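Local structure of Pts system, fructose-specific iiabc component (Borrelia burgdorferi, 5DLE) at residues E80-V91 with I103-F113; T27-E35 with V47-E56. The protein probably serves as the cytoplasmic IIB domain of a fructose-specific phosphotransferase transporter, passing phosphate through a phosphocysteine to the incoming sugar. One frame throughout, in Å; residues are numbered along the deposited sequence. Where two conformers were deposited one is given.

Contact 1. Residues E80-V91 with I103-F113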
loop_
_atom_site.group_PDB
_atom_site.type_symbol
_atom_site.label_atom_id
_atom_site.label_comp_id
_atom_site.label_asym_id
_atom_site.label_seq_id
_atom_site.Cartn_x
_atom_site.Cartn_y
_atom_site.Cartn_z
ATOM N N GLU A 80 7.987 -21.570 11.183
ATOM C CA GLU A 80 9.339 -21.269 11.628
ATOM C C GLU A 80 10.184 -22.509 11.909
ATOM O O GLU A 80 11.397 -22.367 12.099
ATOM C CB GLU A 80 9.297 -20.374 12.883
ATOM C CG GLU A 80 8.781 -18.967 12.585
ATOM C CD GLU A 80 8.662 -18.035 13.797
ATOM O OE1 GLU A 80 9.371 -18.225 14.801
ATOM O OE2 GLU A 80 7.831 -17.097 13.726
ATOM N N LYS A 81 9.607 -23.726 11.932
ATOM C CA LYS A 81 10.425 -24.909 12.231
ATOM C C LYS A 81 11.581 -25.054 11.248
ATOM O O LYS A 81 12.686 -25.477 11.630
ATOM C CB LYS A 81 9.551 -26.170 12.236
ATOM C CG LYS A 81 10.292 -27.390 12.783
ATOM C CD LYS A 81 9.353 -28.567 13.069
ATOM C CE LYS A 81 10.088 -29.709 13.786
ATOM N NZ LYS A 81 10.626 -29.305 15.125
ATOM N N ARG A 82 11.357 -24.666 9.988
ATOM C CA ARG A 82 12.395 -24.703 8.963
ATOM C C ARG A 82 13.620 -23.862 9.290
ATOM O O ARG A 82 14.646 -24.035 8.630
ATOM C CB ARG A 82 11.811 -24.231 7.633
ATOM C CG ARG A 82 11.129 -22.856 7.695
ATOM C CD ARG A 82 10.604 -22.516 6.315
ATOM N NE ARG A 82 9.700 -21.391 6.396
ATOM C CZ ARG A 82 9.467 -20.527 5.406
ATOM N NH1 ARG A 82 10.097 -20.667 4.250
ATOM N NH2 ARG A 82 8.578 -19.537 5.586
ATOM N N PHE A 83 13.548 -22.951 10.256
ATOM C CA PHE A 83 14.690 -22.114 10.600
ATOM C C PHE A 83 15.416 -22.572 11.867
ATOM O O PHE A 83 16.310 -21.862 12.350
ATOM C CB PHE A 83 14.236 -20.659 10.759
ATOM C CG PHE A 83 13.471 -20.135 9.574
ATOM C CD1 PHE A 83 14.048 -20.122 8.303
ATOM C CD2 PHE A 83 12.192 -19.667 9.741
ATOM C CE1 PHE A 83 13.360 -19.613 7.208
ATOM C CE2 PHE A 83 11.466 -19.192 8.641
ATOM C CZ PHE A 83 12.068 -19.161 7.369
ATOM N N GLU A 84 15.054 -23.721 12.420
ATOM C CA GLU A 84 15.781 -24.236 13.581
ATOM C C GLU A 84 17.283 -24.299 13.315
ATOM O O GLU A 84 17.727 -24.704 12.232
ATOM C CB GLU A 84 15.284 -25.633 13.945
ATOM C CG GLU A 84 13.956 -25.578 14.662
ATOM C CD GLU A 84 13.505 -26.955 15.115
ATOM O OE1 GLU A 84 14.253 -27.940 14.886
ATOM O OE2 GLU A 84 12.407 -27.034 15.706
ATOM N N GLY A 85 18.068 -23.866 14.305
ATOM C CA GLY A 85 19.520 -23.928 14.188
ATOM C C GLY A 85 20.122 -22.707 13.526
ATOM O O GLY A 85 21.333 -22.608 13.462
ATOM N N LYS A 86 19.295 -21.787 13.019
ATOM C CA LYS A 86 19.745 -20.543 12.401
ATOM C C LYS A 86 19.535 -19.378 13.352
ATOM O O LYS A 86 18.618 -19.394 14.174
ATOM C CB LYS A 86 18.970 -20.233 11.110
ATOM C CG LYS A 86 18.736 -21.424 10.159
ATOM C CD LYS A 86 20.062 -21.964 9.548
ATOM C CE LYS A 86 20.860 -20.841 8.858
ATOM N NZ LYS A 86 21.958 -21.451 7.953
ATOM N N ARG A 87 20.367 -18.359 13.221
ATOM C CA ARG A 87 20.055 -17.096 13.875
ATOM C C ARG A 87 18.844 -16.509 13.176
ATOM O O ARG A 87 18.841 -16.369 11.954
ATOM C CB ARG A 87 21.215 -16.113 13.781
ATOM C CG ARG A 87 22.468 -16.578 14.519
ATOM C CD ARG A 87 23.420 -15.389 14.569
ATOM N NE ARG A 87 24.705 -15.694 15.211
ATOM C CZ ARG A 87 24.979 -15.386 16.462
ATOM N NH1 ARG A 87 24.064 -14.781 17.220
ATOM N NH2 ARG A 87 26.186 -15.660 16.952
ATOM N N VAL A 88 17.818 -16.155 13.958
ATOM C CA VAL A 88 16.570 -15.631 13.398
ATOM C C VAL A 88 16.262 -14.316 14.092
ATOM O O VAL A 88 16.185 -14.260 15.323
ATOM C CB VAL A 88 15.408 -16.624 13.560
ATOM C CG1 VAL A 88 14.107 -15.986 13.039
ATOM C CG2 VAL A 88 15.672 -17.946 12.827
ATOM N N TYR A 89 16.076 -13.257 13.292
ATOM C CA TYR A 89 15.714 -11.943 13.793
ATOM C C TYR A 89 14.310 -11.664 13.299
ATOM O O TYR A 89 14.102 -11.472 12.090
ATOM C CB TYR A 89 16.676 -10.886 13.291
ATOM C CG TYR A 89 16.588 -9.604 14.050
ATOM C CD1 TYR A 89 16.377 -9.591 15.418
ATOM C CD2 TYR A 89 16.709 -8.415 13.397
ATOM C CE1 TYR A 89 16.290 -8.385 16.110
ATOM C CE2 TYR A 89 16.634 -7.209 14.081
ATOM C CZ TYR A 89 16.429 -7.200 15.415
ATOM O OH TYR A 89 16.350 -5.983 16.052
ATOM N N LYS A 90 13.352 -11.672 14.224
ATOM C CA LYS A 90 11.944 -11.483 13.871
ATOM C C LYS A 90 11.462 -10.109 14.322
ATOM O O LYS A 90 11.587 -9.752 15.504
ATOM C CB LYS A 90 11.087 -12.570 14.518
ATOM C CG LYS A 90 9.623 -12.432 14.209
ATOM C CD LYS A 90 8.958 -13.795 14.290
ATOM C CE LYS A 90 8.473 -14.081 15.689
ATOM N NZ LYS A 90 7.546 -15.256 15.704
ATOM N N VAL A 91 10.876 -9.364 13.373
ATOM C CA VAL A 91 10.376 -8.008 13.570
ATOM C C VAL A 91 9.076 -7.865 12.801
ATOM O O VAL A 91 8.687 -8.721 12.000
ATOM C CB VAL A 91 11.390 -6.936 13.102
ATOM C CG1 VAL A 91 12.709 -7.062 13.919
ATOM C CG2 VAL A 91 11.690 -7.096 11.621
ATOM N N ILE A 103 18.217 -3.077 11.397
ATOM C CA ILE A 103 17.764 -4.460 11.493
ATOM C C ILE A 103 18.727 -5.407 10.793
ATOM O O ILE A 103 19.010 -6.501 11.300
ATOM C CB ILE A 103 16.338 -4.576 10.951
ATOM C CG1 ILE A 103 15.374 -4.183 12.057
ATOM C CG2 ILE A 103 16.045 -5.984 10.413
ATOM C CD1 ILE A 103 14.011 -3.918 11.540
ATOM N N ILE A 104 19.239 -5.029 9.622
ATOM C CA ILE A 104 20.211 -5.873 8.915
ATOM C C ILE A 104 21.420 -6.096 9.806
ATOM O O ILE A 104 21.917 -7.217 9.966
ATOM C CB ILE A 104 20.643 -5.220 7.583
ATOM C CG1 ILE A 104 19.481 -5.121 6.575
ATOM C CG2 ILE A 104 21.853 -5.968 6.973
ATOM C CD1 ILE A 104 18.829 -6.430 6.271
ATOM N N LYS A 105 21.913 -5.003 10.397
ATOM C CA LYS A 105 23.137 -5.110 11.207
ATOM C C LYS A 105 22.893 -5.957 12.450
ATOM O O LYS A 105 23.708 -6.833 12.794
ATOM C CB LYS A 105 23.625 -3.713 11.592
ATOM C CG LYS A 105 24.291 -2.975 10.454
ATOM C CD LYS A 105 24.742 -1.577 10.894
ATOM C CE LYS A 105 25.300 -0.750 9.726
ATOM N NZ LYS A 105 26.595 -1.282 9.194
ATOM N N GLU A 106 21.766 -5.709 13.127
ATOM C CA GLU A 106 21.421 -6.409 14.362
ATOM C C GLU A 106 21.157 -7.892 14.119
ATOM O O GLU A 106 21.304 -8.690 15.054
ATOM C CB GLU A 106 20.188 -5.772 15.024
ATOM C CG GLU A 106 20.442 -4.389 15.657
ATOM C CD GLU A 106 19.169 -3.524 15.839
ATOM O OE1 GLU A 106 18.030 -4.033 15.674
ATOM O OE2 GLU A 106 19.318 -2.311 16.137
ATOM N N SER A 107 20.770 -8.281 12.897
ATOM C CA SER A 107 20.383 -9.672 12.686
ATOM C C SER A 107 21.547 -10.623 12.911
ATOM O O SER A 107 21.330 -11.763 13.308
ATOM C CB SER A 107 19.804 -9.877 11.281
ATOM O OG SER A 107 20.826 -9.725 10.299
ATOM N N PHE A 108 22.773 -10.163 12.698
ATOM C CA PHE A 108 23.911 -11.058 12.860
ATOM C C PHE A 108 24.205 -11.372 14.317
ATOM O O PHE A 108 25.016 -12.272 14.590
ATOM C CB PHE A 108 25.117 -10.421 12.181
ATOM C CG PHE A 108 25.011 -10.444 10.712
ATOM C CD1 PHE A 108 24.379 -9.395 10.026
ATOM C CD2 PHE A 108 25.447 -11.558 10.002
ATOM C CE1 PHE A 108 24.245 -9.441 8.659
ATOM C CE2 PHE A 108 25.314 -11.628 8.618
ATOM C CZ PHE A 108 24.690 -10.568 7.935
ATOM N N ASN A 109 23.585 -10.652 15.251
ATOM C CA ASN A 109 23.686 -10.961 16.668
ATOM C C ASN A 109 22.425 -11.603 17.211
ATOM O O ASN A 109 22.302 -11.750 18.421
ATOM C CB ASN A 109 24.002 -9.696 17.469
ATOM C CG ASN A 109 25.295 -9.056 17.043
ATOM O OD1 ASN A 109 25.335 -7.866 16.740
ATOM N ND2 ASN A 109 26.352 -9.842 16.990
ATOM N N ALA A 110 21.461 -11.927 16.337
ATOM C CA ALA A 110 20.183 -12.466 16.765
ATOM C C ALA A 110 20.360 -13.860 17.371
ATOM O O ALA A 110 21.299 -14.588 17.025
ATOM C CB ALA A 110 19.225 -12.514 15.574
ATOM N N PRO A 111 19.474 -14.260 18.278
ATOM C CA PRO A 111 19.635 -15.575 18.910
ATOM C C PRO A 111 19.386 -16.717 17.940
ATOM O O PRO A 111 18.602 -16.613 16.990
ATOM C CB PRO A 111 18.583 -15.561 20.027
ATOM C CG PRO A 111 18.429 -14.116 20.356
ATOM C CD PRO A 111 18.505 -13.423 19.013
ATOM N N VAL A 112 20.090 -17.830 18.194
ATOM C CA VAL A 112 19.848 -19.037 17.414
ATOM C C VAL A 112 18.497 -19.624 17.793
ATOM O O VAL A 112 18.192 -19.818 18.983
ATOM C CB VAL A 112 21.004 -20.036 17.622
ATOM C CG1 VAL A 112 20.732 -21.343 16.891
ATOM C CG2 VAL A 112 22.262 -19.390 17.115
ATOM N N PHE A 113 17.673 -19.885 16.785
ATOM C CA PHE A 113 16.310 -20.378 16.985
ATOM C C PHE A 113 16.292 -21.892 17.228
ATOM O O PHE A 113 15.556 -22.324 18.121
ATOM C CB PHE A 113 15.444 -20.013 15.771
ATOM C CG PHE A 113 14.003 -20.376 15.922
ATOM C CD1 PHE A 113 13.235 -19.796 16.923
ATOM C CD2 PHE A 113 13.412 -21.299 15.060
ATOM C CE1 PHE A 113 11.866 -20.136 17.056
ATOM C CE2 PHE A 113 12.066 -21.649 15.192
ATOM C CZ PHE A 113 11.295 -21.064 16.201
ATOM O OXT PHE A 113 16.980 -22.738 16.605
HETATM O O HOH W 1 15.962 -16.574 17.393
#
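Tyr89 of the edge strand 88-91 lies across the end of helix 100-107, its side chain running from the turn after the helix (Ala110) to the helix itself (Ile103, Glu106). Its CB sits against two small groups, Ala110 CB at 3.8 Å and Ser107 CB at 3.9 Å. With CG anti to the backbone N (chi1 -164°), the ring is carried over toward the helix, where CG approaches Ser107 CA. Further out, CD2 and CE2 run beside Ile103, CE2 3.9 Å from Ile103 CG1, and Ile103 CA lies in the ring plane at its edge. Val91 CG1 covers one ring face from within the strand, toward the rim. At the tip, Tyr89 OH donates to Glu106 OE1 (2.6 Å), nearly along the C-O bond, with ring and carboxylate planes 83° apart. Beyond the helix, Pro111 to Phe113 run back beside Gly85 to Val88. Val88 N bonds to Pro111 O, Phe113 N to Lys86 O (2.8 Å), and Gly85 N donates to the terminal carboxylate oxygen Phe113 OXT at 2.8 Å. A water joins Val88 O to Pro111 O. Arg87, extended from CG to NE, reaches back to bond Ala110 O through NH1 at 2.8 Å, near the guanidinium plane, while Phe108 O sits over one face. The Phe113 ring ends the chain beside Glu80: CE2 approaches Glu80 O, and Phe113 CB leans on Val88 CG2 at 3.6 Å. The arrangement belongs to the rim of an open, three-layer alpha/beta domain: the last helix packs against edge strand 88-91, and the C-terminal tail pairs antiparallel with the residues leading into that strand, through a single bridge at the non-hydrogen-bonded pair Arg87-Val112.

Contact 2. Residues T27-E35 with V47-E56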
loop_
_atom_site.group_PDB
_atom_site.type_symbol
_atom_site.label_atom_id
_atom_site.label_comp_id
_atom_site.label_asym_id
_atom_site.label_seq_id
_atom_site.Cartn_x
_atom_site.Cartn_y
_atom_site.Cartn_z
ATOM N N THR A 27 4.184 -6.120 2.526
ATOM C CA THR A 27 4.991 -7.297 2.147
ATOM C C THR A 27 6.087 -6.897 1.177
ATOM O O THR A 27 7.273 -7.275 1.368
ATOM C CB THR A 27 4.079 -8.328 1.500
ATOM O OG1 THR A 27 3.162 -8.783 2.489
ATOM C CG2 THR A 27 4.844 -9.509 0.951
ATOM N N TYR A 28 5.722 -6.143 0.138
ATOM C CA TYR A 28 6.695 -5.825 -0.909
ATOM C C TYR A 28 7.593 -4.673 -0.504
ATOM O O TYR A 28 8.771 -4.636 -0.906
ATOM C CB TYR A 28 5.969 -5.489 -2.245
ATOM C CG TYR A 28 5.677 -6.752 -3.035
ATOM C CD1 TYR A 28 4.615 -7.555 -2.730
ATOM C CD2 TYR A 28 6.540 -7.167 -4.039
ATOM C CE1 TYR A 28 4.364 -8.734 -3.400
ATOM C CE2 TYR A 28 6.321 -8.339 -4.701
ATOM C CZ TYR A 28 5.241 -9.115 -4.383
ATOM O OH TYR A 28 5.010 -10.296 -5.062
ATOM N N ILE A 29 7.075 -3.684 0.249
ATOM C CA ILE A 29 7.974 -2.616 0.673
ATOM C C ILE A 29 9.055 -3.195 1.592
ATOM O O ILE A 29 10.241 -2.866 1.464
ATOM C CB ILE A 29 7.194 -1.487 1.379
ATOM C CG1 ILE A 29 6.266 -0.794 0.368
ATOM C CG2 ILE A 29 8.183 -0.425 1.905
ATOM C CD1 ILE A 29 5.214 0.100 1.072
ATOM N N ALA A 30 8.644 -4.014 2.586
ATOM C CA ALA A 30 9.631 -4.612 3.474
ATOM C C ALA A 30 10.641 -5.425 2.677
ATOM O O ALA A 30 11.862 -5.334 2.926
ATOM C CB ALA A 30 8.951 -5.482 4.533
ATOM N N ALA A 31 10.162 -6.171 1.678
ATOM C CA ALA A 31 11.096 -7.022 0.921
ATOM C C ALA A 31 12.096 -6.197 0.158
ATOM O O ALA A 31 13.308 -6.485 0.193
ATOM C CB ALA A 31 10.328 -7.933 -0.034
ATOM N N LYS A 32 11.608 -5.154 -0.524
ATOM C CA LYS A 32 12.489 -4.376 -1.375
ATOM C C LYS A 32 13.437 -3.546 -0.532
ATOM O O LYS A 32 14.616 -3.395 -0.886
ATOM C CB LYS A 32 11.670 -3.529 -2.336
ATOM C CG LYS A 32 12.457 -2.821 -3.393
ATOM C CD LYS A 32 13.301 -3.776 -4.297
ATOM C CE LYS A 32 14.049 -2.896 -5.242
ATOM N NZ LYS A 32 15.104 -3.639 -5.979
ATOM N N LYS A 33 12.990 -3.022 0.609
ATOM C CA LYS A 33 13.928 -2.276 1.448
ATOM C C LYS A 33 14.979 -3.200 2.035
ATOM O O LYS A 33 16.157 -2.816 2.129
ATOM C CB LYS A 33 13.207 -1.514 2.551
ATOM C CG LYS A 33 12.353 -0.424 1.959
ATOM C CD LYS A 33 11.871 0.528 2.992
ATOM C CE LYS A 33 12.905 1.621 3.283
ATOM N NZ LYS A 33 12.169 2.679 4.072
ATOM N N ILE A 34 14.583 -4.416 2.433
ATOM C CA ILE A 34 15.586 -5.366 2.951
ATOM C C ILE A 34 16.580 -5.727 1.850
ATOM O O ILE A 34 17.793 -5.782 2.101
ATOM C CB ILE A 34 14.881 -6.613 3.515
ATOM C CG1 ILE A 34 14.207 -6.254 4.844
ATOM C CG2 ILE A 34 15.900 -7.773 3.724
ATOM C CD1 ILE A 34 13.279 -7.345 5.334
ATOM N N GLU A 35 16.085 -5.996 0.637
ATOM C CA GLU A 35 16.986 -6.303 -0.493
ATOM C C GLU A 35 17.950 -5.154 -0.758
ATOM O O GLU A 35 19.148 -5.387 -0.925
ATOM C CB GLU A 35 16.165 -6.614 -1.745
ATOM C CG GLU A 35 15.432 -7.945 -1.660
ATOM C CD GLU A 35 14.330 -8.128 -2.705
ATOM O OE1 GLU A 35 14.105 -7.214 -3.552
ATOM O OE2 GLU A 35 13.668 -9.189 -2.648
ATOM N N VAL A 47 14.509 -13.255 -0.680
ATOM C CA VAL A 47 13.314 -12.949 0.106
ATOM C C VAL A 47 12.111 -13.732 -0.416
ATOM O O VAL A 47 11.784 -13.668 -1.616
ATOM C CB VAL A 47 12.994 -11.437 0.105
ATOM C CG1 VAL A 47 11.822 -11.142 1.067
ATOM C CG2 VAL A 47 14.171 -10.658 0.558
ATOM N N GLU A 48 11.447 -14.445 0.487
ATOM C CA GLU A 48 10.135 -15.033 0.278
ATOM C C GLU A 48 9.076 -14.031 0.715
ATOM O O GLU A 48 9.207 -13.408 1.769
ATOM C CB GLU A 48 10.024 -16.312 1.118
ATOM C CG GLU A 48 8.616 -16.829 1.366
ATOM C CD GLU A 48 8.636 -18.096 2.235
ATOM O OE1 GLU A 48 9.601 -18.869 2.116
ATOM O OE2 GLU A 48 7.721 -18.302 3.058
ATOM N N THR A 49 8.015 -13.895 -0.070
ATOM C CA THR A 49 6.957 -12.969 0.293
ATOM C C THR A 49 5.640 -13.702 0.515
ATOM O O THR A 49 5.345 -14.687 -0.153
ATOM C CB THR A 49 6.739 -11.880 -0.790
ATOM O OG1 THR A 49 6.504 -12.474 -2.077
ATOM C CG2 THR A 49 7.941 -10.930 -0.888
ATOM N N GLN A 50 4.857 -13.201 1.470
ATOM C CA GLN A 50 3.507 -13.721 1.742
ATOM C C GLN A 50 2.529 -12.576 1.958
ATOM O O GLN A 50 2.774 -11.693 2.783
ATOM C CB GLN A 50 3.504 -14.603 3.000
ATOM C CG GLN A 50 4.676 -15.594 3.102
ATOM C CD GLN A 50 4.423 -16.636 4.179
ATOM O OE1 GLN A 50 3.337 -16.653 4.809
ATOM N NE2 GLN A 50 5.386 -17.518 4.390
ATOM N N GLY A 51 1.338 -12.738 1.372
ATOM C CA GLY A 51 0.176 -11.925 1.704
ATOM C C GLY A 51 -1.015 -12.719 2.217
ATOM O O GLY A 51 -0.860 -13.802 2.795
ATOM N N SER A 52 -2.226 -12.183 2.024
ATOM C CA SER A 52 -3.430 -12.936 2.338
ATOM C C SER A 52 -3.735 -14.003 1.297
ATOM O O SER A 52 -4.405 -14.992 1.613
ATOM C CB SER A 52 -4.624 -11.992 2.463
ATOM O OG SER A 52 -4.499 -11.176 3.604
ATOM N N ILE A 53 -3.270 -13.826 0.060
ATOM C CA ILE A 53 -3.613 -14.773 -0.995
ATOM C C ILE A 53 -2.675 -15.969 -0.968
ATOM O O ILE A 53 -3.112 -17.124 -1.045
ATOM C CB ILE A 53 -3.607 -14.070 -2.364
ATOM C CG1 ILE A 53 -4.664 -12.966 -2.386
ATOM C CG2 ILE A 53 -3.868 -15.068 -3.476
ATOM C CD1 ILE A 53 -4.641 -12.119 -3.613
ATOM N N GLY A 54 -1.377 -15.721 -0.845
ATOM C CA GLY A 54 -0.430 -16.810 -0.889
ATOM C C GLY A 54 1.005 -16.357 -0.727
ATOM O O GLY A 54 1.296 -15.284 -0.198
ATOM N N ILE A 55 1.890 -17.197 -1.241
ATOM C CA ILE A 55 3.324 -17.187 -0.960
ATOM C C ILE A 55 4.059 -17.213 -2.291
ATOM O O ILE A 55 3.744 -18.039 -3.149
ATOM C CB ILE A 55 3.743 -18.392 -0.105
ATOM C CG1 ILE A 55 3.030 -18.355 1.249
ATOM C CG2 ILE A 55 5.273 -18.454 0.028
ATOM C CD1 ILE A 55 3.254 -19.619 2.058
ATOM N N GLU A 56 5.034 -16.316 -2.462
ATOM C CA GLU A 56 5.808 -16.226 -3.697
ATOM C C GLU A 56 7.287 -16.389 -3.367
ATOM O O GLU A 56 7.751 -15.929 -2.325
ATOM C CB GLU A 56 5.588 -14.883 -4.419
ATOM C CG GLU A 56 4.185 -14.691 -4.979
ATOM C CD GLU A 56 3.980 -13.258 -5.473
ATOM O OE1 GLU A 56 3.938 -12.327 -4.624
ATOM O OE2 GLU A 56 3.902 -13.063 -6.707
HETATM O O HOH W 2 14.785 -11.846 -3.128
#
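Tyr28 OH, on helix 25-40, donates to Glu56 OE1 on the short strand 55-56 at a modelled 2.3 Å, a length too short to be trusted exactly. The carboxylate oxygen arrives at the edge of the ring in its plane, and the two flat groups are turned 63° apart. Lys33 of the second subunit completes this cluster, bonding to Tyr28 OH and pairing across the interface with Glu56 OE2. One residue earlier, Thr27 OG1 donates to Gln50 O at 3.0 Å from above the carbonyl plane, 41° out of it, and also accepts from Cys20 N. At the other end, a water donates to Glu35 OE2 and accepts from Val47 N; the same Glu35 oxygen pairs with Lys32 of the second subunit. Between these polar points lies a narrow apolar seam. Thr27 CG2, anti to the backbone N, presses on Thr49 CB at 3.5 Å, tighter than usual. Ala31 CB rests on Val47 CG1 at 3.7 Å and also reaches Thr49 CG2, while Val47 CG2 meets the Glu35 chain at a slant, 3.7 Å from Glu35 CG. Helix and strand 47-50 run nearly antiparallel, at 170°, as in a beta-alpha-beta crossover, and Thr49 and Glu56 form a hydrogen-bonded antiparallel pair. Because Tyr28, Glu35 and Glu56 each also bind lysines of the second subunit, the chemistry implies that this intrachain joint is tied to the interface with that subunit, where the lysines would offset the carboxylate charge.

Overall arrangement
From the N terminus, strand 13-19 leads into helix 25-40; contact 2 packs this helix on strand 44-50, closing the first beta-alpha-beta unit, and adds the antiparallel strand 55-56 at the sheet's edge. After helix 61-66 and strand 69-74 the chain reaches 80-91; contact 1 is made when the two short helices 93-98 and 100-107 bring the C-terminal tail back to it. The loops follow in series, neither nested nor crossing, with centres about 17 Å apart on opposite sides of the chain's centre. Both reach the same sheet, contact 1 at edge strand 88-91. They also touch directly: Arg82 forms a salt bridge to Glu48, and Ile104 packs against Ile34, joining the last helix to helix 25-40.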